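Local atomic coordinates of methyltransferase domain-containing protein (Pyrococcus horikoshii, PDB entry 1VE3), a protein that binds S-adenosylmethionine and is probably a SAM-dependent methyltransferase whose substrate is not known. Residues Y35-A46 with T103-S112; V91-F99 with E120-V131. All blocks are in the same frame, centred on the assembly; numbering follows the deposited sequence.

Contact 1: residues Y35-A46 with T103-S112; sequences YMKKRGKVLDLA and TFDYVIFIDS. With SAM (S-adenosylmethionine), chain C.
Tyr106 lays one ring face against the selenomethionine Met36. The terminal CE of Met36 sits over that face, 4.0 Å from the ring centroid, and SE stands above it at a distance, a Met-aromatic contact. The bend at chi3 of Met36 (78°) folds CE back over the ring. At the ring's edge the phenol ends in a hydrogen bond from Tyr106 OH to Lys38 O, 2.6 Å long, in the carbonyl plane and on a lone pair. A phenylalanine in place of Tyr106 would probably keep the Met36 contact but leave Lys38 O without this donor and the 35-40 loop less firmly held. Nearby, Lys41 N gives a nearly straight bond of 2.8 Å to the anti lone pair of Asp105 OD2. Lys41 O accepts from both Asp105 N and Tyr106 N.

Strands 41-45 and 106-110 run parallel, 4.5 Å apart at closest approach. They are neighbouring central strands of the Rossmann-like methyltransferase sheet. Leu43 N bonds to Tyr106 O, Ile108 N to Leu43 O and Leu45 N to Ile108 O. Val42, Tyr106, Asp44 and Ile108 share one face of the sheet, which helix 51-58 covers. There the CG1-CD1 arm of Ile108 lies against the Asp44 carboxylate, whose OD2 is hydrogen-bonded to Ser53. Leu43 and Val107 are on the other face. Leu43 CB is centred over the Phe104 ring, 3.6 Å from its centroid. Phe109 turns its ring edge to Leu45 O.

At the C-terminal ends of the strands, one water sits 2.8 Å from Asp44 OD1 and close to Leu45 O, and accepts from Ile110 N. The amino group of SAM bonds to Ala46 O (2.7 Å from SAM N) and to Ile110 O.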
loop_
_atom_site.group_PDB
_atom_site.type_symbol
_atom_site.label_atom_id
_atom_site.label_comp_id
_atom_site.label_asym_id
_atom_site.label_seq_id
_atom_site.Cartn_x
_atom_site.Cartn_y
_atom_site.Cartn_z
ATOM N N TYR A 35 11.557 17.622 -3.917
ATOM C CA TYR A 35 12.403 18.033 -5.030
ATOM C C TYR A 35 11.623 18.404 -6.285
ATOM O O TYR A 35 12.205 18.641 -7.340
ATOM C CB TYR A 35 13.406 16.922 -5.344
ATOM C CG TYR A 35 14.327 16.604 -4.186
ATOM C CD1 TYR A 35 15.229 17.551 -3.712
ATOM C CD2 TYR A 35 14.293 15.359 -3.565
ATOM C CE1 TYR A 35 16.077 17.267 -2.646
ATOM C CE2 TYR A 35 15.137 15.065 -2.499
ATOM C CZ TYR A 35 16.026 16.024 -2.045
ATOM O OH TYR A 35 16.868 15.734 -0.996
HETATM N N MSE A 36 10.303 18.456 -6.166
HETATM C CA MSE A 36 9.458 18.806 -7.301
HETATM C C MSE A 36 8.508 19.927 -6.914
HETATM O O MSE A 36 7.309 19.874 -7.197
HETATM C CB MSE A 36 8.666 17.583 -7.771
HETATM C CG MSE A 36 9.534 16.467 -8.343
HETATM SE SE MSE A 36 8.530 14.895 -8.888
HETATM C CE MSE A 36 7.828 15.530 -10.563
ATOM N N LYS A 37 9.053 20.944 -6.256
ATOM C CA LYS A 37 8.257 22.082 -5.822
ATOM C C LYS A 37 7.672 22.827 -7.016
ATOM O O LYS A 37 6.487 23.161 -7.021
ATOM C CB LYS A 37 9.111 23.016 -4.963
ATOM C CG LYS A 37 9.536 22.398 -3.634
ATOM C CD LYS A 37 10.375 23.365 -2.811
ATOM C CE LYS A 37 10.643 22.828 -1.410
ATOM N NZ LYS A 37 11.375 21.528 -1.413
ATOM N N LYS A 38 8.490 23.078 -8.033
ATOM C CA LYS A 38 8.007 23.773 -9.222
ATOM C C LYS A 38 7.315 22.803 -10.173
ATOM O O LYS A 38 7.916 21.828 -10.626
ATOM C CB LYS A 38 9.162 24.460 -9.956
ATOM C CG LYS A 38 8.715 25.258 -11.175
ATOM C CD LYS A 38 9.855 26.063 -11.779
ATOM C CE LYS A 38 9.333 27.056 -12.813
ATOM N NZ LYS A 38 10.402 27.922 -13.393
ATOM N N ARG A 39 6.050 23.072 -10.478
ATOM C CA ARG A 39 5.295 22.212 -11.378
ATOM C C ARG A 39 5.861 22.343 -12.779
ATOM O O ARG A 39 6.532 23.328 -13.090
ATOM C CB ARG A 39 3.810 22.597 -11.386
ATOM C CG ARG A 39 3.196 22.743 -9.999
ATOM C CD ARG A 39 3.441 21.518 -9.142
ATOM N NE ARG A 39 3.004 21.719 -7.764
ATOM C CZ ARG A 39 3.266 20.883 -6.764
ATOM N NH1 ARG A 39 3.966 19.779 -6.984
ATOM N NH2 ARG A 39 2.837 21.152 -5.541
ATOM N N GLY A 40 5.586 21.349 -13.619
ATOM C CA GLY A 40 6.076 21.375 -14.982
ATOM C C GLY A 40 5.673 20.145 -15.770
ATOM O O GLY A 40 4.739 19.435 -15.400
ATOM N N LYS A 41 6.384 19.887 -16.861
ATOM C CA LYS A 41 6.098 18.736 -17.714
ATOM C C LYS A 41 6.919 17.535 -17.230
ATOM O O LYS A 41 8.153 17.579 -17.211
ATOM C CB LYS A 41 6.451 19.084 -19.157
ATOM C CG LYS A 41 5.783 18.222 -20.198
ATOM C CD LYS A 41 5.817 18.921 -21.549
ATOM C CE LYS A 41 5.014 18.166 -22.595
ATOM N NZ LYS A 41 4.843 18.984 -23.828
ATOM N N VAL A 42 6.232 16.463 -16.843
ATOM C CA VAL A 42 6.908 15.274 -16.337
ATOM C C VAL A 42 6.796 14.044 -17.235
ATOM O O VAL A 42 5.754 13.793 -17.838
ATOM C CB VAL A 42 6.364 14.886 -14.943
ATOM C CG1 VAL A 42 7.189 13.751 -14.359
ATOM C CG2 VAL A 42 6.383 16.094 -14.020
ATOM N N LEU A 43 7.886 13.284 -17.317
ATOM C CA LEU A 43 7.905 12.054 -18.102
ATOM C C LEU A 43 8.088 10.869 -17.150
ATOM O O LEU A 43 9.093 10.778 -16.439
ATOM C CB LEU A 43 9.048 12.063 -19.120
ATOM C CG LEU A 43 9.266 10.705 -19.812
ATOM C CD1 LEU A 43 8.065 10.384 -20.677
ATOM C CD2 LEU A 43 10.541 10.730 -20.658
ATOM N N ASP A 44 7.104 9.974 -17.126
ATOM C CA ASP A 44 7.165 8.790 -16.273
ATOM C C ASP A 44 7.730 7.659 -17.139
ATOM O O ASP A 44 6.984 6.934 -17.798
ATOM C CB ASP A 44 5.760 8.419 -15.769
ATOM C CG ASP A 44 5.791 7.388 -14.653
ATOM O OD1 ASP A 44 6.870 6.811 -14.405
ATOM O OD2 ASP A 44 4.736 7.148 -14.024
ATOM N N LEU A 45 9.050 7.523 -17.137
ATOM C CA LEU A 45 9.717 6.510 -17.945
ATOM C C LEU A 45 9.569 5.123 -17.312
ATOM O O LEU A 45 9.948 4.909 -16.150
ATOM C CB LEU A 45 11.193 6.888 -18.116
ATOM C CG LEU A 45 11.949 6.224 -19.271
ATOM C CD1 LEU A 45 11.151 6.359 -20.561
ATOM C CD2 LEU A 45 13.311 6.876 -19.415
ATOM N N ALA A 46 9.035 4.185 -18.094
ATOM C CA ALA A 46 8.770 2.827 -17.614
ATOM C C ALA A 46 7.728 3.008 -16.500
ATOM O O ALA A 46 7.953 2.621 -15.353
ATOM C CB ALA A 46 10.062 2.184 -17.060
ATOM N N THR A 103 12.428 18.452 -23.907
ATOM C CA THR A 103 10.974 18.487 -23.841
ATOM C C THR A 103 10.428 18.484 -22.416
ATOM O O THR A 103 9.363 19.042 -22.161
ATOM C CB THR A 103 10.362 17.287 -24.596
ATOM O OG1 THR A 103 10.554 17.461 -26.006
ATOM C CG2 THR A 103 8.874 17.157 -24.294
ATOM N N PHE A 104 11.157 17.888 -21.480
ATOM C CA PHE A 104 10.658 17.794 -20.108
ATOM C C PHE A 104 11.367 18.581 -19.017
ATOM O O PHE A 104 12.544 18.918 -19.129
ATOM C CB PHE A 104 10.607 16.317 -19.705
ATOM C CG PHE A 104 9.755 15.478 -20.613
ATOM C CD1 PHE A 104 8.378 15.391 -20.415
ATOM C CD2 PHE A 104 10.324 14.807 -21.694
ATOM C CE1 PHE A 104 7.575 14.647 -21.287
ATOM C CE2 PHE A 104 9.528 14.060 -22.573
ATOM C CZ PHE A 104 8.150 13.982 -22.365
ATOM N N ASP A 105 10.617 18.874 -17.959
ATOM C CA ASP A 105 11.136 19.581 -16.793
ATOM C C ASP A 105 11.545 18.520 -15.776
ATOM O O ASP A 105 12.412 18.751 -14.933
ATOM C CB ASP A 105 10.057 20.467 -16.169
ATOM C CG ASP A 105 9.672 21.632 -17.053
ATOM O OD1 ASP A 105 10.540 22.507 -17.303
ATOM O OD2 ASP A 105 8.496 21.664 -17.493
ATOM N N TYR A 106 10.892 17.362 -15.864
ATOM C CA TYR A 106 11.157 16.233 -14.975
ATOM C C TYR A 106 10.988 14.915 -15.711
ATOM O O TYR A 106 10.197 14.794 -16.643
ATOM C CB TYR A 106 10.190 16.193 -13.786
ATOM C CG TYR A 106 10.219 17.368 -12.851
ATOM C CD1 TYR A 106 9.347 18.438 -13.024
ATOM C CD2 TYR A 106 11.092 17.395 -11.765
ATOM C CE1 TYR A 106 9.338 19.506 -12.138
ATOM C CE2 TYR A 106 11.093 18.458 -10.870
ATOM C CZ TYR A 106 10.210 19.512 -11.064
ATOM O OH TYR A 106 10.195 20.573 -10.184
ATOM N N VAL A 107 11.741 13.926 -15.256
ATOM C CA VAL A 107 11.691 12.581 -15.788
ATOM C C VAL A 107 11.878 11.702 -14.568
ATOM O O VAL A 107 12.915 11.770 -13.914
ATOM C CB VAL A 107 12.842 12.313 -16.779
ATOM C CG1 VAL A 107 12.906 10.836 -17.109
ATOM C CG2 VAL A 107 12.634 13.129 -18.045
ATOM N N ILE A 108 10.865 10.907 -14.234
ATOM C CA ILE A 108 10.968 10.015 -13.084
ATOM C C ILE A 108 11.150 8.601 -13.601
ATOM O O ILE A 108 10.572 8.217 -14.623
ATOM C CB ILE A 108 9.724 10.106 -12.166
ATOM C CG1 ILE A 108 8.472 9.629 -12.908
ATOM C CG2 ILE A 108 9.548 11.542 -11.704
ATOM C CD1 ILE A 108 7.208 9.631 -12.051
ATOM N N PHE A 109 11.965 7.836 -12.883
ATOM C CA PHE A 109 12.326 6.472 -13.259
ATOM C C PHE A 109 12.354 5.674 -11.950
ATOM O O PHE A 109 13.322 5.737 -11.175
ATOM C CB PHE A 109 13.707 6.540 -13.934
ATOM C CG PHE A 109 14.171 5.259 -14.553
ATOM C CD1 PHE A 109 13.352 4.540 -15.414
ATOM C CD2 PHE A 109 15.468 4.808 -14.330
ATOM C CE1 PHE A 109 13.815 3.392 -16.045
ATOM C CE2 PHE A 109 15.945 3.658 -14.958
ATOM C CZ PHE A 109 15.117 2.950 -15.819
ATOM N N ILE A 110 11.282 4.922 -11.713
ATOM C CA ILE A 110 11.135 4.176 -10.471
ATOM C C ILE A 110 11.121 2.648 -10.560
ATOM O O ILE A 110 10.449 2.076 -11.408
ATOM C CB ILE A 110 9.841 4.647 -9.747
ATOM C CG1 ILE A 110 9.948 6.150 -9.447
ATOM C CG2 ILE A 110 9.614 3.835 -8.480
ATOM C CD1 ILE A 110 8.714 6.754 -8.796
ATOM N N ASP A 111 11.862 2.002 -9.659
ATOM C CA ASP A 111 11.930 0.539 -9.583
ATOM C C ASP A 111 11.965 -0.153 -10.943
ATOM O O ASP A 111 11.166 -1.054 -11.181
ATOM C CB ASP A 111 10.714 -0.013 -8.816
ATOM C CG ASP A 111 10.750 0.288 -7.326
ATOM O OD1 ASP A 111 11.784 0.004 -6.684
ATOM O OD2 ASP A 111 9.727 0.788 -6.787
ATOM N N SER A 112 12.878 0.225 -11.830
ATOM C CA SER A 112 12.895 -0.414 -13.146
ATOM C C SER A 112 14.230 -0.903 -13.687
ATOM O O SER A 112 14.253 -1.581 -14.713
ATOM C CB SER A 112 12.277 0.522 -14.193
ATOM O OG SER A 112 10.947 0.862 -13.858
HETATM N N SAM C . 7.700 2.850 -12.682
HETATM C CA SAM C . 6.828 1.666 -12.432
HETATM C C SAM C . 6.268 1.736 -11.014
HETATM O O SAM C . 5.098 1.380 -10.827
HETATM O OXT SAM C . 7.075 2.160 -10.129
HETATM C CB SAM C . 7.668 0.436 -12.571
HETATM C CG SAM C . 6.914 -0.750 -12.918
HETATM S SD SAM C . 7.924 -2.275 -13.088
HETATM C CE SAM C . 8.622 -2.543 -11.583
HETATM C "C5'" SAM C . 9.116 -1.898 -14.381
HETATM C "C4'" SAM C . 8.533 -1.505 -15.834
HETATM O "O4'" SAM C . 9.653 -1.223 -16.743
HETATM C "C3'" SAM C . 7.818 -2.649 -16.537
HETATM O "O3'" SAM C . 6.423 -2.066 -16.506
HETATM C "C2'" SAM C . 8.205 -2.704 -17.975
HETATM O "O2'" SAM C . 7.306 -2.904 -19.021
HETATM C "C1'" SAM C . 9.127 -1.429 -18.037
HETATM N N9 SAM C . 10.202 -1.556 -19.028
HETATM C C8 SAM C . 11.173 -2.533 -19.242
HETATM N N7 SAM C . 11.971 -2.276 -20.250
HETATM C C5 SAM C . 11.524 -1.086 -20.736
HETATM C C6 SAM C . 11.937 -0.216 -21.838
HETATM N N6 SAM C . 12.968 -0.516 -22.645
HETATM N N1 SAM C . 11.233 0.984 -22.074
HETATM C C2 SAM C . 10.174 1.325 -21.271
HETATM N N3 SAM C . 9.710 0.589 -20.224
HETATM C C4 SAM C . 10.424 -0.614 -19.996
HETATM O O HOH W 1 9.117 5.360 -13.715
#

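Contact 2: residues V91-F99 with E120-V131; sequences VGDARKLSF and ELNQVFKEVRRV. With SAM (S-adenosylmethionine), chain C.
Glu127 and Arg130 of helix 118-131 hold the 91-99 loop through its backbone. Leu97 N donates to Glu127 OE1 (2.8 Å) on the anti side of the carboxylate. Arg130 grips Phe99 O end-on, with NH1 at 3.0 Å and NH2 at 3.2 Å from that oxygen, which lies close to the guanidinium plane.

The salt bridges fix these groups. Arg130 takes Glu127 side-on, NE to OE2 and NH2 to OE1, and its NH1 also pairs with Asp101. Leu97 N and Arg130 NH2 approach Glu127 OE1 from opposite faces of the carboxylate. Nearer the start of the helix, Arg95 NH1 reaches Glu120 OE2 at 3.4 Å, with the guanidinium and carboxylate planes almost perpendicular. The other oxygen, Glu120 OE1, is hydrogen-bonded to the backbone N of Glu117. A bend at chi3 (-55°) turns the Arg95 guanidinium back to grip Asp93 side-on, NE to OD1 and NH2 to OD2, the latter 2.6 Å.

Apolar contacts are few. Val124 CG2 meets Arg95 CG and Ala94 CB. Val131 CG1 touches Phe99 CB and Leu97 CD1.

Asp93 OD1 also accepts from Arg95 N, making an Asx turn, within a type I turn from Asp93 to Lys96. It takes a third bond, from SAM N6 (2.8 Å). Ala94 N donates to SAM N1 at 2.8 Å. An acidic side chain and the next backbone N-H reading the adenine edge are characteristic of the SAM pocket in Rossmann-like methyltransferases.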
loop_
_atom_site.group_PDB
_atom_site.type_symbol
_atom_site.label_atom_id
_atom_site.label_comp_id
_atom_site.label_asym_id
_atom_site.label_seq_id
_atom_site.Cartn_x
_atom_site.Cartn_y
_atom_site.Cartn_z
ATOM N N VAL A 91 3.072 3.737 -25.611
ATOM C CA VAL A 91 3.879 2.529 -25.620
ATOM C C VAL A 91 5.197 2.872 -26.304
ATOM O O VAL A 91 5.243 3.040 -27.526
ATOM C CB VAL A 91 3.182 1.398 -26.398
ATOM C CG1 VAL A 91 4.074 0.177 -26.451
ATOM C CG2 VAL A 91 1.861 1.045 -25.730
ATOM N N GLY A 92 6.263 2.990 -25.514
ATOM C CA GLY A 92 7.559 3.328 -26.074
ATOM C C GLY A 92 8.736 2.661 -25.386
ATOM O O GLY A 92 8.585 2.008 -24.351
ATOM N N ASP A 93 9.920 2.837 -25.968
ATOM C CA ASP A 93 11.144 2.245 -25.440
ATOM C C ASP A 93 12.012 3.312 -24.781
ATOM O O ASP A 93 12.435 4.267 -25.433
ATOM C CB ASP A 93 11.923 1.586 -26.574
ATOM C CG ASP A 93 13.086 0.740 -26.076
ATOM O OD1 ASP A 93 13.572 0.964 -24.947
ATOM O OD2 ASP A 93 13.523 -0.147 -26.832
ATOM N N ALA A 94 12.283 3.132 -23.491
ATOM C CA ALA A 94 13.085 4.077 -22.724
ATOM C C ALA A 94 14.478 4.241 -23.308
ATOM O O ALA A 94 15.116 5.273 -23.106
ATOM C CB ALA A 94 13.187 3.621 -21.264
ATOM N N ARG A 95 14.942 3.217 -24.022
ATOM C CA ARG A 95 16.268 3.235 -24.634
ATOM C C ARG A 95 16.320 4.142 -25.864
ATOM O O ARG A 95 17.396 4.567 -26.280
ATOM C CB ARG A 95 16.693 1.814 -25.013
ATOM C CG ARG A 95 16.847 0.877 -23.818
ATOM C CD ARG A 95 17.019 -0.567 -24.260
ATOM N NE ARG A 95 15.930 -0.991 -25.132
ATOM C CZ ARG A 95 15.867 -2.159 -25.765
ATOM N NH1 ARG A 95 16.838 -3.061 -25.635
ATOM N NH2 ARG A 95 14.825 -2.423 -26.540
ATOM N N LYS A 96 15.157 4.444 -26.436
ATOM C CA LYS A 96 15.085 5.311 -27.609
ATOM C C LYS A 96 13.718 5.980 -27.734
ATOM O O LYS A 96 12.825 5.472 -28.412
ATOM C CB LYS A 96 15.387 4.521 -28.885
ATOM C CG LYS A 96 15.444 5.406 -30.131
ATOM C CD LYS A 96 16.448 6.546 -29.935
ATOM C CE LYS A 96 16.364 7.592 -31.046
ATOM N NZ LYS A 96 15.045 8.288 -31.068
ATOM N N LEU A 97 13.577 7.132 -27.085
ATOM C CA LEU A 97 12.333 7.892 -27.086
ATOM C C LEU A 97 12.212 8.759 -28.327
ATOM O O LEU A 97 13.215 9.217 -28.875
ATOM C CB LEU A 97 12.273 8.778 -25.845
ATOM C CG LEU A 97 12.459 8.054 -24.511
ATOM C CD1 LEU A 97 12.732 9.080 -23.418
ATOM C CD2 LEU A 97 11.221 7.221 -24.193
ATOM N N SER A 98 10.976 8.999 -28.756
ATOM C CA SER A 98 10.715 9.804 -29.944
ATOM C C SER A 98 10.483 11.282 -29.647
ATOM O O SER A 98 10.271 12.067 -30.570
ATOM C CB SER A 98 9.492 9.264 -30.686
ATOM O OG SER A 98 8.310 9.521 -29.947
ATOM N N PHE A 99 10.509 11.662 -28.373
ATOM C CA PHE A 99 10.290 13.059 -28.005
ATOM C C PHE A 99 11.419 13.941 -28.523
ATOM O O PHE A 99 12.533 13.466 -28.760
ATOM C CB PHE A 99 10.198 13.221 -26.482
ATOM C CG PHE A 99 9.084 12.437 -25.851
ATOM C CD1 PHE A 99 7.760 12.677 -26.203
ATOM C CD2 PHE A 99 9.361 11.445 -24.916
ATOM C CE1 PHE A 99 6.725 11.938 -25.633
ATOM C CE2 PHE A 99 8.336 10.698 -24.340
ATOM C CZ PHE A 99 7.017 10.942 -24.699
ATOM N N GLU A 120 22.251 -1.035 -21.949
ATOM C CA GLU A 120 20.880 -0.569 -22.147
ATOM C C GLU A 120 20.595 0.593 -21.202
ATOM O O GLU A 120 19.958 1.579 -21.585
ATOM C CB GLU A 120 19.871 -1.701 -21.884
ATOM C CG GLU A 120 20.112 -2.955 -22.727
ATOM C CD GLU A 120 19.116 -4.070 -22.435
ATOM O OE1 GLU A 120 18.786 -4.268 -21.243
ATOM O OE2 GLU A 120 18.680 -4.755 -23.396
ATOM N N LEU A 121 21.059 0.475 -19.962
ATOM C CA LEU A 121 20.835 1.550 -19.007
ATOM C C LEU A 121 21.630 2.767 -19.475
ATOM O O LEU A 121 21.230 3.898 -19.231
ATOM C CB LEU A 121 21.268 1.142 -17.599
ATOM C CG LEU A 121 20.893 2.162 -16.517
ATOM C CD1 LEU A 121 19.388 2.419 -16.549
ATOM C CD2 LEU A 121 21.318 1.650 -15.156
ATOM N N ASN A 122 22.750 2.524 -20.155
ATOM C CA ASN A 122 23.568 3.613 -20.674
ATOM C C ASN A 122 22.752 4.398 -21.701
ATOM O O ASN A 122 22.772 5.626 -21.704
ATOM C CB ASN A 122 24.842 3.076 -21.337
ATOM C CG ASN A 122 25.640 4.168 -22.039
ATOM O OD1 ASN A 122 26.006 4.035 -23.211
ATOM N ND2 ASN A 122 25.913 5.252 -21.324
ATOM N N GLN A 123 22.030 3.680 -22.562
ATOM C CA GLN A 123 21.202 4.301 -23.598
ATOM C C GLN A 123 20.053 5.092 -22.974
ATOM O O GLN A 123 19.715 6.175 -23.441
ATOM C CB GLN A 123 20.632 3.234 -24.542
ATOM C CG GLN A 123 21.666 2.235 -25.046
ATOM C CD GLN A 123 21.044 0.996 -25.687
ATOM O OE1 GLN A 123 20.110 0.401 -25.145
ATOM N NE2 GLN A 123 21.575 0.596 -26.838
ATOM N N VAL A 124 19.446 4.545 -21.925
ATOM C CA VAL A 124 18.348 5.233 -21.257
ATOM C C VAL A 124 18.813 6.565 -20.668
ATOM O O VAL A 124 18.176 7.598 -20.880
ATOM C CB VAL A 124 17.755 4.375 -20.128
ATOM C CG1 VAL A 124 16.733 5.179 -19.339
ATOM C CG2 VAL A 124 17.106 3.128 -20.710
ATOM N N PHE A 125 19.924 6.542 -19.931
ATOM C CA PHE A 125 20.447 7.767 -19.334
ATOM C C PHE A 125 20.742 8.806 -20.407
ATOM O O PHE A 125 20.470 9.993 -20.220
ATOM C CB PHE A 125 21.725 7.497 -18.535
ATOM C CG PHE A 125 21.494 6.853 -17.189
ATOM C CD1 PHE A 125 20.209 6.659 -16.692
ATOM C CD2 PHE A 125 22.577 6.445 -16.416
ATOM C CE1 PHE A 125 20.007 6.062 -15.442
ATOM C CE2 PHE A 125 22.391 5.850 -15.169
ATOM C CZ PHE A 125 21.099 5.658 -14.680
ATOM N N LYS A 126 21.298 8.358 -21.532
ATOM C CA LYS A 126 21.618 9.259 -22.628
ATOM C C LYS A 126 20.334 9.900 -23.147
ATOM O O LYS A 126 20.271 11.117 -23.339
ATOM C CB LYS A 126 22.327 8.501 -23.754
ATOM C CG LYS A 126 23.031 9.403 -24.753
ATOM C CD LYS A 126 23.852 8.595 -25.745
ATOM C CE LYS A 126 24.902 7.759 -25.040
ATOM N NZ LYS A 126 25.694 6.940 -25.999
ATOM N N GLU A 127 19.308 9.079 -23.357
ATOM C CA GLU A 127 18.019 9.573 -23.837
ATOM C C GLU A 127 17.351 10.515 -22.836
ATOM O O GLU A 127 16.736 11.510 -23.229
ATOM C CB GLU A 127 17.077 8.403 -24.142
ATOM C CG GLU A 127 17.258 7.834 -25.528
ATOM C CD GLU A 127 16.911 8.850 -26.596
ATOM O OE1 GLU A 127 15.711 9.005 -26.899
ATOM O OE2 GLU A 127 17.835 9.506 -27.119
ATOM N N VAL A 128 17.474 10.201 -21.547
ATOM C CA VAL A 128 16.877 11.029 -20.506
ATOM C C VAL A 128 17.496 12.421 -20.536
ATOM O O VAL A 128 16.791 13.429 -20.493
ATOM C CB VAL A 128 17.104 10.425 -19.104
ATOM C CG1 VAL A 128 16.637 11.404 -18.037
ATOM C CG2 VAL A 128 16.353 9.088 -18.982
ATOM N N ARG A 129 18.822 12.474 -20.590
ATOM C CA ARG A 129 19.497 13.757 -20.624
ATOM C C ARG A 129 19.029 14.574 -21.824
ATOM O O ARG A 129 18.788 15.769 -21.705
ATOM C CB ARG A 129 21.013 13.574 -20.695
ATOM C CG ARG A 129 21.748 14.877 -20.946
ATOM C CD ARG A 129 23.243 14.676 -21.057
ATOM N NE ARG A 129 23.896 15.871 -21.576
ATOM C CZ ARG A 129 23.685 16.362 -22.793
ATOM N NH1 ARG A 129 22.839 15.760 -23.620
ATOM N NH2 ARG A 129 24.320 17.458 -23.184
ATOM N N ARG A 130 18.880 13.909 -22.968
ATOM C CA ARG A 130 18.467 14.571 -24.200
ATOM C C ARG A 130 17.079 15.208 -24.177
ATOM O O ARG A 130 16.917 16.352 -24.605
ATOM C CB ARG A 130 18.545 13.590 -25.376
ATOM C CG ARG A 130 18.115 14.196 -26.707
ATOM C CD ARG A 130 18.235 13.206 -27.852
ATOM N NE ARG A 130 17.159 12.217 -27.868
ATOM C CZ ARG A 130 15.871 12.515 -28.003
ATOM N NH1 ARG A 130 15.491 13.778 -28.132
ATOM N NH2 ARG A 130 14.962 11.551 -28.010
ATOM N N VAL A 131 16.082 14.468 -23.693
ATOM C CA VAL A 131 14.703 14.962 -23.643
ATOM C C VAL A 131 14.444 15.873 -22.440
ATOM O O VAL A 131 13.375 16.466 -22.306
ATOM C CB VAL A 131 13.707 13.789 -23.598
ATOM C CG1 VAL A 131 13.916 12.888 -24.804
ATOM C CG2 VAL A 131 13.890 13.001 -22.300
HETATM N N SAM C . 7.700 2.850 -12.682
HETATM C CA SAM C . 6.828 1.666 -12.432
HETATM C C SAM C . 6.268 1.736 -11.014
HETATM O O SAM C . 5.098 1.380 -10.827
HETATM O OXT SAM C . 7.075 2.160 -10.129
HETATM C CB SAM C . 7.668 0.436 -12.571
HETATM C CG SAM C . 6.914 -0.750 -12.918
HETATM S SD SAM C . 7.924 -2.275 -13.088
HETATM C CE SAM C . 8.622 -2.543 -11.583
HETATM C "C5'" SAM C . 9.116 -1.898 -14.381
HETATM C "C4'" SAM C . 8.533 -1.505 -15.834
HETATM O "O4'" SAM C . 9.653 -1.223 -16.743
HETATM C "C3'" SAM C . 7.818 -2.649 -16.537
HETATM O "O3'" SAM C . 6.423 -2.066 -16.506
HETATM C "C2'" SAM C . 8.205 -2.704 -17.975
HETATM O "O2'" SAM C . 7.306 -2.904 -19.021
HETATM C "C1'" SAM C . 9.127 -1.429 -18.037
HETATM N N9 SAM C . 10.202 -1.556 -19.028
HETATM C C8 SAM C . 11.173 -2.533 -19.242
HETATM N N7 SAM C . 11.971 -2.276 -20.250
HETATM C C5 SAM C . 11.524 -1.086 -20.736
HETATM C C6 SAM C . 11.937 -0.216 -21.838
HETATM N N6 SAM C . 12.968 -0.516 -22.645
HETATM N N1 SAM C . 11.233 0.984 -22.074
HETATM C C2 SAM C . 10.174 1.325 -21.271
HETATM N N3 SAM C . 9.710 0.589 -20.224
HETATM C C4 SAM C . 10.424 -0.614 -19.996
#

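Overall arrangement
Contact 1 and contact 2 lie with their centres 13 Å apart and serve different ends of one SAM molecule. The 35-46 and 103-112 pair holds the amino group of SAM; the 91-99 loop holds its adenine. Arg24 and Asp67 bond to SAM as well. The chain links the two contacts closely: helix 118-131 follows strand 104-110. Val131 O lies 2.7 Å from Thr103 N and 2.8 Å from Phe104 N, both probable hydrogen bonds. Side chains also meet. Leu45 CD1 packs 3.5 Å from Ala94 CB, beside the adenine site, and the rings of Phe104 and Phe99 pack edge-to-face. Helix 118-131 thus backs both the loop and the sheet.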